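Local coordinates for protein hyaluronoglucosaminidase (Apis mellifera, PDB 1FCQ) that probably hydrolyses the glycosidic bonds of hyaluronan as a family 56 glycosidase of bee venom, where it is also a major allergen, at residues Tyr14-Thr19 against Leu263-Tyr268; Gly37-Trp42 against Gly48-Ile53; Phe119-Ala124 against Met206-Lys211; Tyr160-Met165 against Met212-Glu217. All blocks are in the same frame, centred on the assembly; numbering follows the deposited sequence.

Contact 1 (Tyr14-Thr19 against Leu263-Tyr268); sequences YWNVPT and LPYYWY
Asn16 and Tyr265 meet through one hydrogen bond: the phenol OH of Tyr265 donates to Asn16 OD1 over 2.7 Å. The hydroxyl comes from above the carbonyl plane, 47° out of it, and not along a lone pair, while OD1 lies at the edge of the tyrosine ring. Amide and ring stand nearly perpendicular, their planes 83° apart. Asn16 gets there by setting CG anti to its backbone N (chi1 -167°). Two apolar touches accompany this bond. Nearer the start of both strands, Leu263 CD1 rests 3.7 Å from Tyr14 CE1; Val17 CG2 approaches Tyr268 CE2 at 4.4 Å, a looser touch between the loops after the strands. The backbones stay apart, with Asn16 CA 9.2 Å from Tyr265 CA, because strand 297-301 runs between strands 12-16 and 261-267 in the parallel sheet and is backbone-bonded to Tyr14 through Phe298 and Ile300, and to Asn16 through Ile300. Ile51 and Ile53 of strand 51-55 pack on Tyr265, and Tyr184 meets its ring edge-to-face. The two TIM-barrel strands are thus joined through side chains reaching past an intervening strand, and the buried phenol of Tyr265 finds an acceptor for its O-H in Asn16 OD1.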
# COMPACT_ATOMS: atom_id res chain seq x y z
N TYR A 14 -9.46 -6.40 8.68
CA TYR A 14 -10.27 -5.28 8.19
C TYR A 14 -10.85 -5.44 6.81
O TYR A 14 -10.19 -5.92 5.89
CB TYR A 14 -9.38 -4.01 8.14
CG TYR A 14 -8.96 -3.53 9.51
CD1 TYR A 14 -7.80 -3.99 10.11
CD2 TYR A 14 -9.76 -2.61 10.18
CE1 TYR A 14 -7.45 -3.52 11.38
CE2 TYR A 14 -9.41 -2.15 11.43
CZ TYR A 14 -8.25 -2.61 12.01
OH TYR A 14 -7.89 -2.16 13.27
N TRP A 15 -12.12 -5.00 6.67
CA TRP A 15 -12.75 -5.08 5.35
C TRP A 15 -12.42 -3.82 4.55
O TRP A 15 -12.87 -2.74 4.94
CB TRP A 15 -14.26 -5.17 5.52
CG TRP A 15 -15.06 -5.54 4.30
CD1 TRP A 15 -15.97 -4.77 3.65
CD2 TRP A 15 -15.03 -6.80 3.60
NE1 TRP A 15 -16.52 -5.44 2.59
CE2 TRP A 15 -15.95 -6.70 2.55
CE3 TRP A 15 -14.33 -7.98 3.78
CZ2 TRP A 15 -16.19 -7.76 1.66
CZ3 TRP A 15 -14.56 -9.04 2.91
CH2 TRP A 15 -15.48 -8.91 1.87
N ASN A 16 -11.68 -3.96 3.46
CA ASN A 16 -11.36 -2.80 2.62
C ASN A 16 -11.73 -3.09 1.16
O ASN A 16 -11.10 -2.72 0.19
CB ASN A 16 -9.90 -2.38 2.77
CG ASN A 16 -9.54 -1.03 2.18
OD1 ASN A 16 -8.43 -0.85 1.65
ND2 ASN A 16 -10.44 -0.03 2.27
N VAL A 17 -12.82 -3.86 1.03
CA VAL A 17 -13.37 -4.21 -0.30
C VAL A 17 -14.50 -3.22 -0.52
O VAL A 17 -15.29 -3.01 0.41
CB VAL A 17 -13.89 -5.65 -0.28
CG1 VAL A 17 -14.54 -6.00 -1.62
CG2 VAL A 17 -12.81 -6.68 -0.00
N PRO A 18 -14.67 -2.64 -1.70
CA PRO A 18 -15.65 -1.61 -1.94
C PRO A 18 -17.05 -2.14 -2.23
O PRO A 18 -17.67 -1.75 -3.22
CB PRO A 18 -15.08 -0.83 -3.12
CG PRO A 18 -14.33 -1.86 -3.88
CD PRO A 18 -13.73 -2.79 -2.84
N THR A 19 -17.55 -2.92 -1.29
CA THR A 19 -18.89 -3.49 -1.40
C THR A 19 -19.95 -2.43 -1.28
O THR A 19 -21.11 -2.70 -1.63
CB THR A 19 -19.08 -4.63 -0.39
OG1 THR A 19 -18.56 -4.26 0.89
CG2 THR A 19 -18.33 -5.87 -0.88
N LEU A 263 -0.06 -4.72 9.51
CA LEU A 263 -1.30 -5.17 8.89
C LEU A 263 -1.12 -5.31 7.37
O LEU A 263 -1.30 -4.35 6.60
CB LEU A 263 -2.43 -4.16 9.14
CG LEU A 263 -2.89 -3.88 10.56
CD1 LEU A 263 -3.94 -2.78 10.60
CD2 LEU A 263 -3.47 -5.14 11.21
N PRO A 264 -0.72 -6.49 6.93
CA PRO A 264 -0.49 -6.73 5.52
C PRO A 264 -1.76 -6.51 4.70
O PRO A 264 -2.86 -6.86 5.10
CB PRO A 264 -0.09 -8.20 5.45
CG PRO A 264 0.52 -8.45 6.80
CD PRO A 264 -0.36 -7.67 7.75
N TYR A 265 -1.57 -5.95 3.51
CA TYR A 265 -2.64 -5.75 2.53
C TYR A 265 -2.79 -7.07 1.77
O TYR A 265 -1.79 -7.60 1.25
CB TYR A 265 -2.29 -4.58 1.59
CG TYR A 265 -3.24 -3.43 1.86
CD1 TYR A 265 -3.08 -2.59 2.96
CD2 TYR A 265 -4.35 -3.22 1.07
CE1 TYR A 265 -4.00 -1.60 3.24
CE2 TYR A 265 -5.27 -2.21 1.31
CZ TYR A 265 -5.08 -1.40 2.42
OH TYR A 265 -5.98 -0.41 2.73
N TYR A 266 -4.01 -7.59 1.72
CA TYR A 266 -4.26 -8.89 1.12
C TYR A 266 -5.35 -8.81 0.06
O TYR A 266 -6.39 -8.19 0.28
CB TYR A 266 -4.76 -9.81 2.24
CG TYR A 266 -4.74 -11.29 1.94
CD1 TYR A 266 -3.65 -12.07 2.25
CD2 TYR A 266 -5.84 -11.89 1.32
CE1 TYR A 266 -3.61 -13.43 1.96
CE2 TYR A 266 -5.83 -13.24 1.06
CZ TYR A 266 -4.73 -14.00 1.37
OH TYR A 266 -4.73 -15.35 1.06
N TRP A 267 -5.09 -9.42 -1.10
CA TRP A 267 -6.10 -9.35 -2.17
C TRP A 267 -6.62 -10.76 -2.42
O TRP A 267 -5.85 -11.71 -2.29
CB TRP A 267 -5.55 -8.75 -3.44
CG TRP A 267 -6.52 -8.34 -4.51
CD1 TRP A 267 -7.85 -8.07 -4.38
CD2 TRP A 267 -6.19 -8.07 -5.88
NE1 TRP A 267 -8.38 -7.68 -5.59
CE2 TRP A 267 -7.38 -7.65 -6.51
CE3 TRP A 267 -5.01 -8.13 -6.62
CZ2 TRP A 267 -7.42 -7.33 -7.87
CZ3 TRP A 267 -5.05 -7.79 -7.97
CH2 TRP A 267 -6.26 -7.39 -8.58
N TYR A 268 -7.90 -10.85 -2.76
CA TYR A 268 -8.50 -12.16 -3.05
C TYR A 268 -8.38 -12.53 -4.52
O TYR A 268 -8.93 -13.56 -4.93
CB TYR A 268 -9.96 -12.21 -2.56
CG TYR A 268 -10.83 -11.20 -3.27
CD1 TYR A 268 -11.48 -11.61 -4.43
CD2 TYR A 268 -10.99 -9.90 -2.86
CE1 TYR A 268 -12.26 -10.72 -5.14
CE2 TYR A 268 -11.77 -8.99 -3.56
CZ TYR A 268 -12.41 -9.42 -4.72
OH TYR A 268 -13.19 -8.56 -5.44

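Contact 2 (Gly37-Trp42 against Gly48-Ile53); sequences GILQNW and GEEIAI
The Asn41 amide pins the loop that leads into barrel strand 51-55, pairing with the backbone of Glu50 and Ile51. Its CB lies 4.1 Å from Gly48 CA, and CG, held beside the backbone N (chi1 -73°), sits close over the same glycine. At the tip OD1 accepts two backbone N-H groups: Glu50 N at 2.8 Å, nearly along the C=O axis, and Ile51 N at 3.0 Å, in the carbonyl plane on a lone pair. ND2 donates to Ile51 O over 3.0 Å, 15° out of the amide plane, and also to Lys45 O within the intervening loop. Ile51 O takes a second bond, from Gly48 N, and so is gripped by two donors. Glu49 answers from the other segment. Its chain, bent at chi2 (-65°), brings the carboxylate to the backbone of Trp42, where OE1 accepts Trp42 N on its syn lone pair. Two waters extend this link, one donating to Gln40 O and Glu49 OE2, the other to Trp42 O and Glu49 OE1. Glu50 CG rests against Gln40 O, and the chain crosses Leu39 at about a right angle, placing OE2 3.8 Å from Leu39 CD1.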
# COMPACT_ATOMS: atom_id res chain seq x y z
N GLY A 37 -16.47 -12.27 11.49
CA GLY A 37 -15.69 -11.59 12.52
C GLY A 37 -14.71 -10.56 11.98
O GLY A 37 -13.75 -10.20 12.66
N ILE A 38 -14.98 -10.09 10.76
CA ILE A 38 -14.10 -9.08 10.15
C ILE A 38 -14.59 -7.70 10.57
O ILE A 38 -15.80 -7.46 10.68
CB ILE A 38 -14.15 -9.22 8.62
CG1 ILE A 38 -13.58 -10.59 8.22
CG2 ILE A 38 -13.40 -8.09 7.94
CD1 ILE A 38 -14.01 -11.03 6.82
N LEU A 39 -13.63 -6.81 10.88
CA LEU A 39 -13.99 -5.45 11.25
C LEU A 39 -14.50 -4.72 10.01
O LEU A 39 -13.87 -4.74 8.93
CB LEU A 39 -12.79 -4.70 11.83
CG LEU A 39 -12.21 -5.34 13.11
CD1 LEU A 39 -11.03 -4.50 13.60
CD2 LEU A 39 -13.26 -5.47 14.20
N GLN A 40 -15.67 -4.11 10.14
CA GLN A 40 -16.39 -3.49 9.04
C GLN A 40 -16.89 -2.10 9.43
O GLN A 40 -17.48 -1.89 10.49
CB GLN A 40 -17.58 -4.39 8.69
CG GLN A 40 -18.40 -3.99 7.47
CD GLN A 40 -19.40 -5.08 7.10
OE1 GLN A 40 -19.86 -5.85 7.96
NE2 GLN A 40 -19.70 -5.15 5.81
N ASN A 41 -16.59 -1.16 8.53
CA ASN A 41 -17.07 0.20 8.71
C ASN A 41 -18.59 0.23 8.86
O ASN A 41 -19.27 -0.60 8.26
CB ASN A 41 -16.71 1.10 7.54
CG ASN A 41 -15.24 1.46 7.49
OD1 ASN A 41 -14.60 1.67 8.52
ND2 ASN A 41 -14.73 1.57 6.28
N TRP A 42 -19.05 1.15 9.70
CA TRP A 42 -20.50 1.28 9.92
C TRP A 42 -21.22 1.44 8.58
O TRP A 42 -20.80 2.14 7.65
CB TRP A 42 -20.72 2.48 10.84
CG TRP A 42 -22.16 2.77 11.17
CD1 TRP A 42 -22.96 2.07 12.02
CD2 TRP A 42 -22.97 3.81 10.62
NE1 TRP A 42 -24.23 2.62 12.03
CE2 TRP A 42 -24.25 3.70 11.19
CE3 TRP A 42 -22.72 4.84 9.70
CZ2 TRP A 42 -25.29 4.58 10.87
CZ3 TRP A 42 -23.75 5.71 9.37
CH2 TRP A 42 -25.01 5.57 9.98
N GLY A 48 -14.69 4.75 6.79
CA GLY A 48 -15.43 4.94 8.04
C GLY A 48 -14.52 4.84 9.24
O GLY A 48 -13.31 4.98 9.09
N GLU A 49 -15.08 4.53 10.41
CA GLU A 49 -14.30 4.49 11.63
C GLU A 49 -13.27 3.38 11.74
O GLU A 49 -12.35 3.54 12.54
CB GLU A 49 -15.20 4.51 12.87
CG GLU A 49 -15.90 3.23 13.19
CD GLU A 49 -16.95 2.69 12.23
OE1 GLU A 49 -17.41 3.37 11.29
OE2 GLU A 49 -17.33 1.53 12.48
N GLU A 50 -13.40 2.29 11.00
CA GLU A 50 -12.44 1.20 11.08
C GLU A 50 -11.27 1.40 10.12
O GLU A 50 -10.13 1.17 10.53
CB GLU A 50 -13.10 -0.14 10.73
CG GLU A 50 -14.19 -0.53 11.71
CD GLU A 50 -13.69 -0.72 13.13
OE1 GLU A 50 -14.52 -0.54 14.04
OE2 GLU A 50 -12.53 -1.07 13.38
N ILE A 51 -11.58 1.81 8.89
CA ILE A 51 -10.51 1.98 7.89
C ILE A 51 -10.92 2.94 6.79
O ILE A 51 -12.10 3.07 6.43
CB ILE A 51 -10.09 0.60 7.32
CG1 ILE A 51 -8.90 0.71 6.36
CG2 ILE A 51 -11.28 -0.05 6.61
CD1 ILE A 51 -8.18 -0.61 6.12
N ALA A 52 -9.93 3.64 6.22
CA ALA A 52 -10.14 4.53 5.09
C ALA A 52 -8.85 4.57 4.25
O ALA A 52 -7.78 4.80 4.81
CB ALA A 52 -10.52 5.95 5.50
N ILE A 53 -8.98 4.29 2.96
CA ILE A 53 -7.83 4.35 2.06
C ILE A 53 -7.99 5.58 1.17
O ILE A 53 -9.07 5.93 0.70
CB ILE A 53 -7.59 3.09 1.25
CG1 ILE A 53 -6.33 3.14 0.37
CG2 ILE A 53 -8.78 2.82 0.32
CD1 ILE A 53 -5.86 1.74 -0.01
O HOH W 1 -19.00 -0.41 12.24
O HOH W 2 -18.74 4.10 8.46

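Contact 3 (Phe119-Ala124 against Met206-Lys211); sequences FRQNWA and MQENDK
A buried side-on salt bridge joins the loop after barrel strand 107-111 to the short helix 203-210. Arg120 grips Glu208 with two nitrogens, one for each carboxylate oxygen. NE donates to OE2 of Glu208 over 2.8 Å, meeting that oxygen on its syn side; NH2 of Arg120 reaches Glu208 OE1, also at 2.8 Å, in a bond that is straighter than the first, at 170°. Both oxygens lie near the guanidinium plane, at its edge. The fit is not flat, however: the two groups are turned 41° against each other, and NH2 arrives from above the carboxylate plane. Arg120 leaves its backbone with CG anti to N and bends at chi3 (77°), which swings the NE side of the guanidinium onto the acid. Glu208 extends from the helix to meet it at about a right angle. Gln121 lies antiparallel beside Glu208, its CG 3.7 Å from Glu208 OE1. The guanidinium serves a second acid as well, since NH2 also forms a salt bridge to Glu202. Two carboxylates around one arginine would probably keep it charged and restrict its rotation. On the loop side, the Trp123 ring lies with one face over Gln121 CA, 3.7 Å from the ring plane, and brings its edge to Arg120 NH1. Helix 127-140 closes on this loop through Lys130, which bonds Arg120 O, while Asn209, next to Glu208, hydrogen-bonds Glu247 of helix 234-253; helix 203-210 therefore lies between the loop and that longer helix.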
# COMPACT_ATOMS: atom_id res chain seq x y z
N PHE A 119 16.10 6.04 -4.60
CA PHE A 119 16.38 6.18 -6.03
C PHE A 119 16.59 4.84 -6.71
O PHE A 119 15.99 4.52 -7.74
CB PHE A 119 17.64 7.03 -6.19
CG PHE A 119 18.00 7.45 -7.58
CD1 PHE A 119 17.30 8.49 -8.19
CD2 PHE A 119 19.05 6.86 -8.27
CE1 PHE A 119 17.62 8.92 -9.47
CE2 PHE A 119 19.38 7.29 -9.55
CZ PHE A 119 18.66 8.32 -10.14
N ARG A 120 17.44 4.01 -6.11
CA ARG A 120 17.77 2.71 -6.68
C ARG A 120 16.60 1.79 -6.92
O ARG A 120 16.59 1.04 -7.90
CB ARG A 120 18.79 2.02 -5.76
CG ARG A 120 19.27 0.69 -6.36
CD ARG A 120 20.16 -0.00 -5.32
NE ARG A 120 19.28 -0.59 -4.30
CZ ARG A 120 18.72 -1.78 -4.28
NH1 ARG A 120 18.93 -2.68 -5.24
NH2 ARG A 120 17.92 -2.10 -3.27
N GLN A 121 15.55 1.85 -6.09
CA GLN A 121 14.41 0.96 -6.23
C GLN A 121 13.43 1.33 -7.33
O GLN A 121 12.45 0.60 -7.56
CB GLN A 121 13.67 0.87 -4.89
CG GLN A 121 14.50 0.19 -3.81
CD GLN A 121 13.88 0.29 -2.43
OE1 GLN A 121 14.56 0.32 -1.40
NE2 GLN A 121 12.56 0.34 -2.43
N ASN A 122 13.63 2.45 -8.01
CA ASN A 122 12.78 2.81 -9.15
C ASN A 122 13.27 2.07 -10.39
O ASN A 122 13.80 2.66 -11.35
CB ASN A 122 12.78 4.33 -9.30
CG ASN A 122 12.06 4.94 -8.09
OD1 ASN A 122 10.83 4.85 -8.07
ND2 ASN A 122 12.82 5.48 -7.16
N TRP A 123 13.03 0.76 -10.43
CA TRP A 123 13.43 -0.11 -11.51
C TRP A 123 12.29 -0.36 -12.50
O TRP A 123 11.14 -0.02 -12.28
CB TRP A 123 13.82 -1.51 -11.02
CG TRP A 123 14.87 -1.71 -9.99
CD1 TRP A 123 16.22 -1.53 -10.14
CD2 TRP A 123 14.67 -2.18 -8.65
NE1 TRP A 123 16.86 -1.84 -8.97
CE2 TRP A 123 15.94 -2.25 -8.04
CE3 TRP A 123 13.55 -2.55 -7.90
CZ2 TRP A 123 16.12 -2.65 -6.72
CZ3 TRP A 123 13.73 -2.96 -6.59
CH2 TRP A 123 15.00 -3.01 -6.01
N ALA A 124 12.68 -1.07 -13.56
CA ALA A 124 11.72 -1.49 -14.58
C ALA A 124 10.83 -0.35 -15.04
O ALA A 124 11.34 0.66 -15.56
CB ALA A 124 10.88 -2.64 -14.03
N MET A 206 16.66 -4.49 2.29
CA MET A 206 16.56 -4.58 3.75
C MET A 206 17.37 -3.44 4.37
O MET A 206 16.89 -2.81 5.31
CB MET A 206 17.02 -5.94 4.27
CG MET A 206 16.10 -7.05 3.77
SD MET A 206 16.59 -8.60 4.56
CE MET A 206 18.29 -8.72 4.13
N GLN A 207 18.57 -3.21 3.84
CA GLN A 207 19.42 -2.15 4.35
C GLN A 207 18.79 -0.77 4.14
O GLN A 207 18.79 0.05 5.07
CB GLN A 207 20.80 -2.17 3.69
CG GLN A 207 21.52 -3.50 3.74
CD GLN A 207 22.93 -3.41 3.19
OE1 GLN A 207 23.16 -3.48 1.99
NE2 GLN A 207 23.93 -3.23 4.06
N GLU A 208 18.22 -0.56 2.96
CA GLU A 208 17.53 0.70 2.69
C GLU A 208 16.31 0.86 3.59
O GLU A 208 16.05 1.97 4.07
CB GLU A 208 17.20 0.80 1.20
CG GLU A 208 18.50 0.93 0.40
CD GLU A 208 18.31 0.52 -1.05
OE1 GLU A 208 17.27 -0.07 -1.41
OE2 GLU A 208 19.25 0.81 -1.83
N ASN A 209 15.58 -0.21 3.91
CA ASN A 209 14.46 -0.07 4.84
C ASN A 209 14.96 0.32 6.23
O ASN A 209 14.32 1.11 6.93
CB ASN A 209 13.66 -1.37 4.94
CG ASN A 209 12.83 -1.61 3.70
OD1 ASN A 209 12.44 -0.68 2.99
ND2 ASN A 209 12.49 -2.88 3.46
N ASP A 210 16.11 -0.25 6.62
CA ASP A 210 16.68 0.06 7.92
C ASP A 210 17.02 1.55 8.02
O ASP A 210 16.87 2.09 9.12
CB ASP A 210 17.96 -0.72 8.20
CG ASP A 210 17.80 -2.21 8.29
OD1 ASP A 210 16.71 -2.73 8.57
OD2 ASP A 210 18.81 -2.92 8.05
N LYS A 211 17.44 2.17 6.93
CA LYS A 211 17.84 3.58 7.00
C LYS A 211 16.69 4.54 6.75
O LYS A 211 16.85 5.76 6.73
CB LYS A 211 19.00 3.85 6.05
CG LYS A 211 18.83 3.37 4.63
CD LYS A 211 17.99 4.29 3.76
CE LYS A 211 18.86 5.20 2.90
NZ LYS A 211 19.46 4.47 1.75

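Contact 4 (Tyr160-Met165 against Met212-Glu217); sequences YGQLFM and MSWLFE
This is a helix-to-helix contact carried by stacking and van der Waals packing, without hydrogen bonds between the segments, in which the long helix 146-175 receives the indole of Trp214 from the short helix 213-216. The side chain of Gln162 lies flat over one face of that indole. Its CG stands 3.6 Å from the centroid of the six-membered ring, within 14° of the normal, a CH-pi contact; farther out the amide is stacked on the indole, with planes 10° apart. An extended chain with CG anti to the backbone N (chi1 171°) lets the glutamine follow the ring. The opposite face is covered from within its own helix by Leu215 CB, 3.5 Å above the plane, so the indole is sandwiched. Met165, one turn farther along than Gln162, completes the contact. Its CB comes to the ring edge at Trp214 CZ3, 4.1 Å away, and its methyl CE, swung over by the bend at chi3, meets Leu215 CD2, also at 4.1 Å. Farther along helix 146-175, Glu166 touches Trp214 and Leu169 touches Leu215; Met165 O accepts Tyr183 OH, tying the long helix to strand 180-183, and Phe164 packs against helix 84-98.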
# COMPACT_ATOMS: atom_id res chain seq x y z
N TYR A 160 13.97 15.13 -1.91
CA TYR A 160 12.61 15.63 -2.12
C TYR A 160 11.57 14.52 -2.09
O TYR A 160 10.44 14.77 -1.70
CB TYR A 160 12.58 16.51 -3.39
CG TYR A 160 13.39 17.77 -3.10
CD1 TYR A 160 14.72 17.86 -3.49
CD2 TYR A 160 12.83 18.80 -2.36
CE1 TYR A 160 15.46 18.99 -3.18
CE2 TYR A 160 13.58 19.92 -2.04
CZ TYR A 160 14.88 20.01 -2.46
OH TYR A 160 15.63 21.12 -2.14
N GLY A 161 12.00 13.30 -2.38
CA GLY A 161 11.10 12.12 -2.27
C GLY A 161 10.67 11.99 -0.81
O GLY A 161 9.50 11.77 -0.47
N GLN A 162 11.69 12.03 0.06
CA GLN A 162 11.47 12.00 1.50
C GLN A 162 10.59 13.18 1.91
O GLN A 162 9.64 13.00 2.67
CB GLN A 162 12.83 12.08 2.21
CG GLN A 162 12.58 12.27 3.72
CD GLN A 162 13.86 12.35 4.52
OE1 GLN A 162 13.88 12.98 5.58
NE2 GLN A 162 14.91 11.70 4.07
N LEU A 163 10.87 14.40 1.48
CA LEU A 163 10.08 15.57 1.87
C LEU A 163 8.61 15.38 1.56
O LEU A 163 7.75 15.57 2.41
CB LEU A 163 10.63 16.81 1.15
CG LEU A 163 10.00 18.15 1.54
CD1 LEU A 163 10.14 18.43 3.04
CD2 LEU A 163 10.59 19.27 0.70
N PHE A 164 8.32 14.94 0.32
CA PHE A 164 6.93 14.76 -0.06
C PHE A 164 6.26 13.67 0.78
O PHE A 164 5.14 13.87 1.25
CB PHE A 164 6.83 14.45 -1.56
CG PHE A 164 6.71 15.69 -2.42
CD1 PHE A 164 7.83 16.40 -2.82
CD2 PHE A 164 5.46 16.18 -2.77
CE1 PHE A 164 7.71 17.54 -3.60
CE2 PHE A 164 5.33 17.33 -3.52
CZ PHE A 164 6.46 18.01 -3.94
N MET A 165 6.92 12.51 0.92
CA MET A 165 6.27 11.44 1.68
C MET A 165 6.15 11.77 3.16
O MET A 165 5.12 11.56 3.81
CB MET A 165 6.99 10.11 1.48
CG MET A 165 6.75 9.52 0.09
SD MET A 165 7.46 7.87 -0.08
CE MET A 165 6.39 6.90 0.98
N MET A 212 15.49 4.01 6.58
CA MET A 212 14.30 4.81 6.34
C MET A 212 13.49 5.02 7.60
O MET A 212 12.26 5.04 7.63
CB MET A 212 13.43 4.18 5.25
CG MET A 212 13.61 4.89 3.91
SD MET A 212 12.77 4.07 2.56
CE MET A 212 11.06 4.12 3.05
N SER A 213 14.19 5.32 8.71
CA SER A 213 13.58 5.63 9.99
C SER A 213 12.71 6.88 9.92
O SER A 213 11.68 6.98 10.59
CB SER A 213 14.69 5.79 11.05
OG SER A 213 15.39 4.55 11.10
N TRP A 214 13.03 7.80 9.01
CA TRP A 214 12.23 8.99 8.83
C TRP A 214 10.79 8.60 8.47
O TRP A 214 9.88 9.32 8.82
CB TRP A 214 12.81 9.91 7.77
CG TRP A 214 12.99 9.31 6.41
CD1 TRP A 214 14.12 8.75 5.91
CD2 TRP A 214 12.01 9.19 5.37
NE1 TRP A 214 13.93 8.31 4.62
CE2 TRP A 214 12.63 8.58 4.28
CE3 TRP A 214 10.66 9.56 5.28
CZ2 TRP A 214 11.96 8.31 3.08
CZ3 TRP A 214 9.99 9.30 4.09
CH2 TRP A 214 10.65 8.68 3.01
N LEU A 215 10.62 7.49 7.73
CA LEU A 215 9.28 7.04 7.40
C LEU A 215 8.68 6.11 8.44
O LEU A 215 7.60 6.35 8.97
CB LEU A 215 9.27 6.34 6.02
CG LEU A 215 7.87 5.86 5.58
CD1 LEU A 215 6.91 7.04 5.45
CD2 LEU A 215 7.97 5.08 4.28
N PHE A 216 9.41 5.03 8.75
CA PHE A 216 8.86 4.02 9.65
C PHE A 216 8.68 4.46 11.07
O PHE A 216 7.73 3.99 11.71
CB PHE A 216 9.69 2.75 9.49
CG PHE A 216 9.64 2.23 8.07
CD1 PHE A 216 10.78 2.06 7.32
CD2 PHE A 216 8.40 1.91 7.50
CE1 PHE A 216 10.73 1.59 6.02
CE2 PHE A 216 8.34 1.45 6.20
CZ PHE A 216 9.49 1.28 5.47
N GLU A 217 9.49 5.39 11.59
CA GLU A 217 9.23 5.84 12.97
C GLU A 217 8.02 6.77 13.01
O GLU A 217 7.35 6.88 14.04
CB GLU A 217 10.48 6.50 13.56
CG GLU A 217 11.67 5.54 13.52
CD GLU A 217 12.47 5.46 14.80
OE1 GLU A 217 13.71 5.29 14.73
OE2 GLU A 217 11.86 5.53 15.89

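In the fold
Contacts 1 and 2 adjoin, their centres 10 Å apart: Trp15 N lies 2.9 Å from Leu39 O, a probable hydrogen bond, and Ile53 CD1 packs 3.5 Å from Tyr265 OH. Contacts 3 and 4 form a second pair, 12 Å between centres, on consecutive helices 203-210 and 213-216; Asn209 O touches Phe216 CD1 at 3.7 Å. Contacts 3 and 4 lie across the chain's centre from contact 1, at about 26 and 25 Å between centres, and contacts 2 and 3 are farthest apart, at about 32 Å. Contacts 1 and 2 involve the barrel strands 12-16, 51-55 and 261-267, whereas 3 and 4 join helices and a loop away from those strands.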